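Local coordinates for glutathione transferase o1 (Bombyx mori, PDB 3RBT), which probably acts as an omega-class glutathione transferase, a family generally assigned glutathione-conjugating and glutathione-dependent dehydroascorbate-reducing activities, at residues Leu27-Val32 and Pro76-Pro81; Gly38-Leu43 and Trp180-Arg185. All coordinates share one frame; numbering follows the deposited sequence.

Contact 1: Leu27-Val32 and Pro76-Pro81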
ATOM      1  N   LEU A  27      -1.933  10.907  21.821  1.00 28.09           N
ATOM      2  CA  LEU A  27      -2.615  10.458  20.621  1.00 26.41           C
ATOM      3  C   LEU A  27      -3.686   9.460  21.044  1.00 25.46           C
ATOM      4  O   LEU A  27      -3.618   8.907  22.140  1.00 25.37           O
ATOM      5  CB  LEU A  27      -1.612   9.826  19.657  1.00 25.54           C
ATOM      6  CG  LEU A  27      -0.984  10.659  18.527  1.00 26.47           C
ATOM      7  CD1 LEU A  27      -0.708  12.128  18.869  1.00 26.62           C
ATOM      8  CD2 LEU A  27       0.279   9.969  18.003  1.00 23.84           C
ATOM      9  N   ARG A  28      -4.683   9.245  20.195  1.00 24.60           N
ATOM     10  CA  ARG A  28      -5.805   8.377  20.554  1.00 24.54           C
ATOM     11  C   ARG A  28      -6.018   7.284  19.517  1.00 23.27           C
ATOM     12  O   ARG A  28      -6.265   7.575  18.346  1.00 23.25           O
ATOM     13  CB  ARG A  28      -7.082   9.204  20.703  1.00 25.43           C
ATOM     14  CG  ARG A  28      -8.300   8.426  21.208  1.00 26.10           C
ATOM     15  CD  ARG A  28      -9.500   9.361  21.344  1.00 28.93           C
ATOM     16  NE  ARG A  28      -9.347  10.310  22.449  1.00 30.90           N
ATOM     17  CZ  ARG A  28      -9.803  11.562  22.449  1.00 32.85           C
ATOM     18  NH1 ARG A  28     -10.438  12.061  21.395  1.00 33.01           N
ATOM     19  NH2 ARG A  28      -9.614  12.329  23.516  1.00 35.30           N
ATOM     20  N   LEU A  29      -5.936   6.032  19.956  1.00 22.52           N
ATOM     21  CA  LEU A  29      -6.230   4.907  19.087  1.00 21.14           C
ATOM     22  C   LEU A  29      -7.617   4.329  19.364  1.00 22.00           C
ATOM     23  O   LEU A  29      -7.917   3.912  20.495  1.00 22.68           O
ATOM     24  CB  LEU A  29      -5.158   3.817  19.218  1.00 20.16           C
ATOM     25  CG  LEU A  29      -5.209   2.691  18.166  1.00 18.91           C
ATOM     26  CD1 LEU A  29      -4.835   3.198  16.773  1.00 15.27           C
ATOM     27  CD2 LEU A  29      -4.327   1.504  18.565  1.00 17.51           C
ATOM     28  N   TYR A  30      -8.454   4.333  18.329  1.00 21.61           N
ATOM     29  CA  TYR A  30      -9.714   3.597  18.320  1.00 21.84           C
ATOM     30  C   TYR A  30      -9.435   2.188  17.799  1.00 21.13           C
ATOM     31  O   TYR A  30      -9.000   2.005  16.659  1.00 19.81           O
ATOM     32  CB  TYR A  30     -10.757   4.293  17.442  1.00 22.46           C
ATOM     33  CG  TYR A  30     -11.188   5.663  17.926  1.00 22.70           C
ATOM     34  CD1 TYR A  30     -10.491   6.802  17.538  1.00 22.86           C
ATOM     35  CD2 TYR A  30     -12.308   5.822  18.744  1.00 23.60           C
ATOM     36  CE1 TYR A  30     -10.878   8.070  17.970  1.00 24.03           C
ATOM     37  CE2 TYR A  30     -12.702   7.089  19.188  1.00 25.33           C
ATOM     38  CZ  TYR A  30     -11.980   8.209  18.781  1.00 26.15           C
ATOM     39  OH  TYR A  30     -12.337   9.476  19.187  1.00 28.53           O
ATOM     40  N   HIS A  31      -9.700   1.201  18.647  1.00 21.34           N
ATOM     41  CA  HIS A  31      -9.193  -0.152  18.459  1.00 20.91           C
ATOM     42  C   HIS A  31     -10.223  -1.159  18.936  1.00 21.72           C
ATOM     43  O   HIS A  31     -10.828  -0.978  19.995  1.00 22.61           O
ATOM     44  CB  HIS A  31      -7.884  -0.292  19.254  1.00 20.56           C
ATOM     45  CG  HIS A  31      -7.399  -1.698  19.428  1.00 20.71           C
ATOM     46  ND1 HIS A  31      -6.973  -2.481  18.375  1.00 20.97           N
ATOM     47  CD2 HIS A  31      -7.222  -2.444  20.547  1.00 21.69           C
ATOM     48  CE1 HIS A  31      -6.579  -3.656  18.834  1.00 20.99           C
ATOM     49  NE2 HIS A  31      -6.720  -3.659  20.150  1.00 22.45           N
ATOM     50  N   VAL A  32     -10.460  -2.198  18.139  1.00 21.63           N
ATOM     51  CA  VAL A  32     -11.276  -3.319  18.604  1.00 22.76           C
ATOM     52  C   VAL A  32     -10.363  -4.348  19.273  1.00 23.03           C
ATOM     53  O   VAL A  32      -9.404  -4.821  18.668  1.00 22.16           O
ATOM     54  CB  VAL A  32     -12.050  -4.001  17.462  1.00 22.87           C
ATOM     55  CG1 VAL A  32     -12.785  -5.232  17.991  1.00 24.32           C
ATOM     56  CG2 VAL A  32     -13.027  -3.035  16.825  1.00 23.37           C
ATOM     57  N   PRO A  76      -7.651  -0.047  12.627  1.00 18.69           N
ATOM     58  CA  PRO A  76      -7.966   0.876  13.725  1.00 18.74           C
ATOM     59  C   PRO A  76      -8.016   2.305  13.207  1.00 18.78           C
ATOM     60  O   PRO A  76      -7.817   2.531  12.014  1.00 18.64           O
ATOM     61  CB  PRO A  76      -6.765   0.709  14.655  1.00 18.26           C
ATOM     62  CG  PRO A  76      -5.635   0.468  13.707  1.00 18.02           C
ATOM     63  CD  PRO A  76      -6.233  -0.449  12.657  1.00 17.73           C
ATOM     64  N   VAL A  77      -8.287   3.256  14.094  1.00 19.41           N
ATOM     65  CA  VAL A  77      -8.200   4.669  13.751  1.00 19.66           C
ATOM     66  C   VAL A  77      -7.252   5.353  14.731  1.00 20.31           C
ATOM     67  O   VAL A  77      -7.382   5.195  15.949  1.00 20.70           O
ATOM     68  CB  VAL A  77      -9.565   5.383  13.833  1.00 20.68           C
ATOM     69  CG1 VAL A  77      -9.404   6.875  13.515  1.00 20.46           C
ATOM     70  CG2 VAL A  77     -10.582   4.740  12.897  1.00 20.02           C
ATOM     71  N   LEU A  78      -6.292   6.100  14.199  1.00 19.93           N
ATOM     72  CA  LEU A  78      -5.452   6.920  15.042  1.00 20.42           C
ATOM     73  C   LEU A  78      -5.908   8.363  14.892  1.00 21.02           C
ATOM     74  O   LEU A  78      -5.883   8.925  13.782  1.00 20.64           O
ATOM     75  CB  LEU A  78      -3.965   6.761  14.675  1.00 19.70           C
ATOM     76  CG  LEU A  78      -2.947   7.559  15.506  1.00 21.42           C
ATOM     77  CD1 LEU A  78      -2.738   6.967  16.905  1.00 21.37           C
ATOM     78  CD2 LEU A  78      -1.608   7.675  14.780  1.00 20.78           C
ATOM     79  N   GLU A  79      -6.340   8.944  16.007  1.00 21.59           N
ATOM     80  CA  GLU A  79      -6.758  10.341  16.031  1.00 23.00           C
ATOM     81  C   GLU A  79      -5.588  11.167  16.536  1.00 23.38           C
ATOM     82  O   GLU A  79      -5.004  10.854  17.571  1.00 22.83           O
ATOM     83  CB  GLU A  79      -7.993  10.543  16.917  1.00 23.64           C
ATOM     84  CG  GLU A  79      -8.620  11.945  16.817  1.00 25.89           C
ATOM     85  CD  GLU A  79      -9.920  12.083  17.604  1.00 26.17           C
ATOM     86  OE1 GLU A  79     -10.050  11.456  18.675  1.00 27.40           O
ATOM     87  OE2 GLU A  79     -10.813  12.825  17.154  1.00 26.50           O
ATOM     88  N   ILE A  80      -5.263  12.226  15.794  1.00 24.18           N
ATOM     89  CA  ILE A  80      -4.061  13.017  16.031  1.00 24.76           C
ATOM     90  C   ILE A  80      -4.425  14.505  16.042  1.00 27.07           C
ATOM     91  O   ILE A  80      -5.429  14.897  15.447  1.00 27.51           O
ATOM     92  CB  ILE A  80      -2.969  12.728  14.956  1.00 24.08           C
ATOM     93  CG1 ILE A  80      -3.496  13.002  13.537  1.00 23.86           C
ATOM     94  CG2 ILE A  80      -2.475  11.274  15.050  1.00 22.41           C
ATOM     95  CD1 ILE A  80      -2.401  13.208  12.507  1.00 23.58           C
ATOM     96  N   PRO A  81      -3.638  15.335  16.753  1.00 28.40           N
ATOM     97  CA  PRO A  81      -3.844  16.779  16.622  1.00 30.47           C
ATOM     98  C   PRO A  81      -3.263  17.254  15.300  1.00 31.22           C
ATOM     99  O   PRO A  81      -2.236  16.730  14.857  1.00 30.77           O
ATOM    100  CB  PRO A  81      -3.043  17.373  17.786  1.00 31.09           C
ATOM    101  CG  PRO A  81      -2.630  16.229  18.646  1.00 30.10           C
ATOM    102  CD  PRO A  81      -2.660  15.000  17.802  1.00 28.12           C
TER
HETATM  103  O   HOH W   1     -11.082  14.535  19.531  1.00 10.67           O

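Contact 2: Gly38-Leu43 and Trp180-Arg185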
ATOM      1  N   GLY A  38      -4.872  -3.164  14.774  1.00 16.02           N
ATOM      2  CA  GLY A  38      -4.672  -2.312  15.942  1.00 15.93           C
ATOM      3  C   GLY A  38      -3.448  -2.719  16.749  1.00 15.73           C
ATOM      4  O   GLY A  38      -2.724  -1.865  17.243  1.00 15.81           O
ATOM      5  N   HIS A  39      -3.228  -4.026  16.887  1.00 16.12           N
ATOM      6  CA  HIS A  39      -2.047  -4.581  17.576  1.00 16.33           C
ATOM      7  C   HIS A  39      -0.758  -4.017  16.952  1.00 16.30           C
ATOM      8  O   HIS A  39       0.142  -3.558  17.665  1.00 17.00           O
ATOM      9  CB  HIS A  39      -2.071  -6.110  17.489  1.00 16.26           C
ATOM     10  CG  HIS A  39      -1.088  -6.806  18.388  1.00 16.36           C
ATOM     11  ND1 HIS A  39      -1.109  -8.172  18.584  1.00 15.57           N
ATOM     12  CD2 HIS A  39      -0.070  -6.332  19.149  1.00 15.75           C
ATOM     13  CE1 HIS A  39      -0.133  -8.511  19.409  1.00 17.24           C
ATOM     14  NE2 HIS A  39       0.508  -7.412  19.770  1.00 16.93           N
ATOM     15  N   ARG A  40      -0.701  -4.041  15.623  1.00 15.77           N
ATOM     16  CA  ARG A  40       0.322  -3.366  14.826  1.00 16.00           C
ATOM     17  C   ARG A  40       0.622  -1.940  15.252  1.00 15.69           C
ATOM     18  O   ARG A  40       1.778  -1.576  15.474  1.00 15.88           O
ATOM     19  CB  ARG A  40      -0.139  -3.289  13.374  1.00 16.07           C
ATOM     20  CG  ARG A  40       0.467  -4.272  12.462  1.00 17.25           C
ATOM     21  CD  ARG A  40       0.128  -3.893  11.023  1.00 18.19           C
ATOM     22  NE  ARG A  40       0.709  -4.875  10.118  1.00 17.59           N
ATOM     23  CZ  ARG A  40       0.402  -5.018   8.840  1.00 16.50           C
ATOM     24  NH1 ARG A  40      -0.503  -4.236   8.270  1.00 15.56           N
ATOM     25  NH2 ARG A  40       1.017  -5.958   8.138  1.00 18.77           N
ATOM     26  N   VAL A  41      -0.427  -1.122  15.309  1.00 15.37           N
ATOM     27  CA  VAL A  41      -0.288   0.275  15.670  1.00 15.49           C
ATOM     28  C   VAL A  41       0.110   0.423  17.145  1.00 16.18           C
ATOM     29  O   VAL A  41       0.908   1.295  17.480  1.00 17.11           O
ATOM     30  CB  VAL A  41      -1.568   1.087  15.341  1.00 15.30           C
ATOM     31  CG1 VAL A  41      -1.381   2.557  15.717  1.00 14.67           C
ATOM     32  CG2 VAL A  41      -1.907   0.962  13.844  1.00 14.43           C
ATOM     33  N   LEU A  42      -0.430  -0.427  18.019  1.00 16.15           N
ATOM     34  CA  LEU A  42      -0.007  -0.421  19.430  1.00 16.95           C
ATOM     35  C   LEU A  42       1.496  -0.695  19.588  1.00 16.68           C
ATOM     36  O   LEU A  42       2.161  -0.052  20.390  1.00 17.19           O
ATOM     37  CB  LEU A  42      -0.827  -1.411  20.280  1.00 17.03           C
ATOM     38  CG  LEU A  42      -2.293  -1.039  20.550  1.00 18.51           C
ATOM     39  CD1 LEU A  42      -3.065  -2.232  21.131  1.00 19.09           C
ATOM     40  CD2 LEU A  42      -2.394   0.179  21.477  1.00 18.25           C
ATOM     41  N   LEU A  43       2.012  -1.652  18.824  1.00 16.15           N
ATOM     42  CA  LEU A  43       3.446  -1.978  18.850  1.00 16.70           C
ATOM     43  C   LEU A  43       4.338  -0.792  18.458  1.00 16.77           C
ATOM     44  O   LEU A  43       5.321  -0.493  19.141  1.00 17.40           O
ATOM     45  CB  LEU A  43       3.742  -3.173  17.937  1.00 15.87           C
ATOM     46  CG  LEU A  43       3.144  -4.515  18.366  1.00 16.81           C
ATOM     47  CD1 LEU A  43       3.395  -5.597  17.291  1.00 15.12           C
ATOM     48  CD2 LEU A  43       3.610  -4.959  19.762  1.00 16.36           C
ATOM     49  N   TRP A 180       4.482  -8.996  13.294  1.00 17.83           N
ATOM     50  CA  TRP A 180       4.327  -9.720  14.553  1.00 18.20           C
ATOM     51  C   TRP A 180       2.896 -10.109  14.961  1.00 17.90           C
ATOM     52  O   TRP A 180       2.683 -11.249  15.371  1.00 18.88           O
ATOM     53  CB  TRP A 180       5.028  -9.007  15.720  1.00 17.95           C
ATOM     54  CG  TRP A 180       4.991  -9.862  16.958  1.00 18.83           C
ATOM     55  CD1 TRP A 180       4.297  -9.624  18.100  1.00 18.48           C
ATOM     56  CD2 TRP A 180       5.637 -11.133  17.135  1.00 19.11           C
ATOM     57  NE1 TRP A 180       4.482 -10.660  18.995  1.00 19.39           N
ATOM     58  CE2 TRP A 180       5.299 -11.599  18.418  1.00 19.82           C
ATOM     59  CE3 TRP A 180       6.464 -11.923  16.321  1.00 17.69           C
ATOM     60  CZ2 TRP A 180       5.783 -12.814  18.926  1.00 21.38           C
ATOM     61  CZ3 TRP A 180       6.926 -13.133  16.815  1.00 19.51           C
ATOM     62  CH2 TRP A 180       6.584 -13.569  18.105  1.00 20.43           C
ATOM     63  N   PRO A 181       1.924  -9.176  14.876  1.00 16.84           N
ATOM     64  CA  PRO A 181       0.606  -9.532  15.397  1.00 17.46           C
ATOM     65  C   PRO A 181       0.061 -10.874  14.881  1.00 18.03           C
ATOM     66  O   PRO A 181      -0.451 -11.657  15.676  1.00 18.93           O
ATOM     67  CB  PRO A 181      -0.271  -8.353  14.947  1.00 16.76           C
ATOM     68  CG  PRO A 181       0.670  -7.213  14.974  1.00 15.25           C
ATOM     69  CD  PRO A 181       1.938  -7.779  14.399  1.00 15.94           C
ATOM     70  N   TRP A 182       0.204 -11.143  13.587  1.00 17.53           N
ATOM     71  CA  TRP A 182      -0.265 -12.402  13.015  1.00 18.44           C
ATOM     72  C   TRP A 182       0.594 -13.583  13.447  1.00 19.03           C
ATOM     73  O   TRP A 182       0.063 -14.653  13.738  1.00 19.64           O
ATOM     74  CB  TRP A 182      -0.400 -12.308  11.490  1.00 18.04           C
ATOM     75  CG  TRP A 182      -1.517 -11.372  11.134  1.00 18.77           C
ATOM     76  CD1 TRP A 182      -2.830 -11.704  10.890  1.00 18.98           C
ATOM     77  CD2 TRP A 182      -1.437  -9.949  11.027  1.00 17.44           C
ATOM     78  NE1 TRP A 182      -3.559 -10.569  10.626  1.00 17.84           N
ATOM     79  CE2 TRP A 182      -2.730  -9.479  10.708  1.00 17.58           C
ATOM     80  CE3 TRP A 182      -0.392  -9.020  11.160  1.00 17.71           C
ATOM     81  CZ2 TRP A 182      -3.004  -8.119  10.514  1.00 15.33           C
ATOM     82  CZ3 TRP A 182      -0.669  -7.674  10.973  1.00 15.57           C
ATOM     83  CH2 TRP A 182      -1.966  -7.237  10.659  1.00 15.60           C
ATOM     84  N   VAL A 183       1.908 -13.375  13.531  1.00 19.11           N
ATOM     85  CA  VAL A 183       2.814 -14.421  14.001  1.00 20.03           C
ATOM     86  C   VAL A 183       2.487 -14.856  15.446  1.00 20.70           C
ATOM     87  O   VAL A 183       2.439 -16.048  15.747  1.00 21.89           O
ATOM     88  CB  VAL A 183       4.300 -14.017  13.825  1.00 20.03           C
ATOM     89  CG1 VAL A 183       5.230 -15.069  14.422  1.00 20.73           C
ATOM     90  CG2 VAL A 183       4.615 -13.835  12.347  1.00 19.90           C
ATOM     91  N   GLU A 184       2.244 -13.890  16.327  1.00 20.01           N
ATOM     92  CA  GLU A 184       1.900 -14.193  17.719  1.00 20.66           C
ATOM     93  C   GLU A 184       0.609 -15.020  17.816  1.00 21.65           C
ATOM     94  O   GLU A 184       0.501 -15.920  18.654  1.00 22.29           O
ATOM     95  CB  GLU A 184       1.740 -12.903  18.508  1.00 19.72           C
ATOM     96  CG  GLU A 184       1.801 -13.080  20.002  1.00 20.31           C
ATOM     97  CD  GLU A 184       1.615 -11.762  20.708  1.00 20.71           C
ATOM     98  OE1 GLU A 184       0.446 -11.383  20.957  1.00 18.98           O
ATOM     99  OE2 GLU A 184       2.638 -11.099  20.998  1.00 20.20           O
ATOM    100  N   ARG A 185      -0.357 -14.689  16.955  1.00 21.09           N
ATOM    101  CA  ARG A 185      -1.627 -15.409  16.873  1.00 22.01           C
ATOM    102  C   ARG A 185      -1.465 -16.851  16.399  1.00 23.16           C
ATOM    103  O   ARG A 185      -2.187 -17.727  16.859  1.00 23.79           O
ATOM    104  CB  ARG A 185      -2.627 -14.661  15.991  1.00 20.96           C
ATOM    105  CG  ARG A 185      -3.256 -13.479  16.709  1.00 20.63           C
ATOM    106  CD  ARG A 185      -3.879 -12.461  15.761  1.00 19.04           C
ATOM    107  NE  ARG A 185      -4.541 -11.411  16.536  1.00 19.90           N
ATOM    108  CZ  ARG A 185      -3.906 -10.419  17.161  1.00 20.66           C
ATOM    109  NH1 ARG A 185      -2.582 -10.326  17.105  1.00 19.96           N
ATOM    110  NH2 ARG A 185      -4.594  -9.518  17.855  1.00 21.05           N
TER
HETATM  111  O   HOH W   2       2.453  -8.364  21.169  1.00  7.87           O

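Contact 1: Leu27-Val32 and Pro76-Pro81
Pro76, which follows a cis peptide bond, lays its CB against the backbone of Tyr30 and against CD1 of Leu29, 3.8 Å away. At Val77 the regular ladder begins: its N gives a hydrogen bond to Tyr30 O and its O takes one of 2.7 Å from Tyr30 N, while its CB sits beside that of Tyr30. Leu78, opposite Leu29 in a non-hydrogen-bonded pair, turns to the other face, where helix 92-102 covers it. Strands 27-31 and 77-80 are the two central strands of the thioredoxin-like sheet of the GST N-terminal domain, joined antiparallel, and the cis-proline just before strand 77-80 is a hallmark of that fold. Glu79 forms the next hydrogen-bonded pair, with Arg28. Its CG stands anti to the backbone N (chi1 -171°) and the chain runs on extended alongside Arg28, bringing Glu79 OE1 between two donors: Arg28 NH1, in a 2.8 Å salt bridge, and Tyr30 OH at 3.1 Å, approaching from opposite faces of the carboxylate. Arg28 is shared, since its NE also pairs with Glu53. A phenylalanine in place of Tyr30 would probably leave OE1 with one grip fewer and the carboxylate freer to turn. Beyond Glu79, Ile80 CG2 lies 3.8 Å from Leu27 CG, and Pro81 CD meets Leu27 CD1 at 3.6 Å, the two side chains crossing nearly at right angles.

Contact 2: Gly38-Leu43 and Trp180-Arg185
His39 lays one face of its imidazole over the pyrrolidine ring of Pro181, whose CG makes a CH-pi contact 4.2 Å from the ring centroid. The rim of the same imidazole is polar: Arg185 NH1 points at His39 ND1 over 3.0 Å in an almost straight bond (176°) that lies in both the ring and guanidinium planes, although the two planes are strongly tilted against each other. The same NH1 also bonds to Pro181 O, one turn back on its own helix, while NH2 of Arg185 reaches the carbonyl of Met34 and NE bonds to the hydroxyl of Tyr234, which should hold the guanidinium in its rotation. At the other nitrogen, a water oxygen lies 2.6 Å from His39 NE2; this water donates to Glu184 OE2, which also receives Trp180 NE1, whereas OE1 is held by Tyr230. Here the first helix of the thioredoxin-like domain meets a helix of the all-helical C-terminal domain, the interdomain packing of the GST fold; the axes of segments 38-43 and 180-185 come within 9.4 Å at their closest, at 117°. Arg40, its chain extended from CG to NE, reaches past Pro181 so that the six-membered ring of Trp182 presents its edge to one face of the guanidinium, Trp182 CZ3 lying 3.2 Å from Arg40 NE. The two planes stand 71° apart, and NE also donates to the carbonyl of Met178. Farther along the helix, Leu43 CD1 rests 3.9 Å from Pro181 CD, the two side chains running in opposite senses, and touches CB of Trp180.

How the contacts relate
The centres of the two contacts are about 15 Å apart, and helix 36-47 is the bridge between them. Strand 27-31 leads into that helix, strand 77-80 comes after a further strand and helix, and helix 174-186 comes much later, so the segments alternate along the chain. Contact 1 lies within the N-terminal domain, whereas contact 2 ties that domain to the C-terminal one. They meet directly: Leu29 CD1 packs 3.7 Å from Val41 CG1, and CG of Pro76 lies against CA of Gly38. One side of helix 36-47 therefore rests on the sheet while another receives helix 174-186, a layered route by which the thioredoxin-like sheet is coupled to the helical domain.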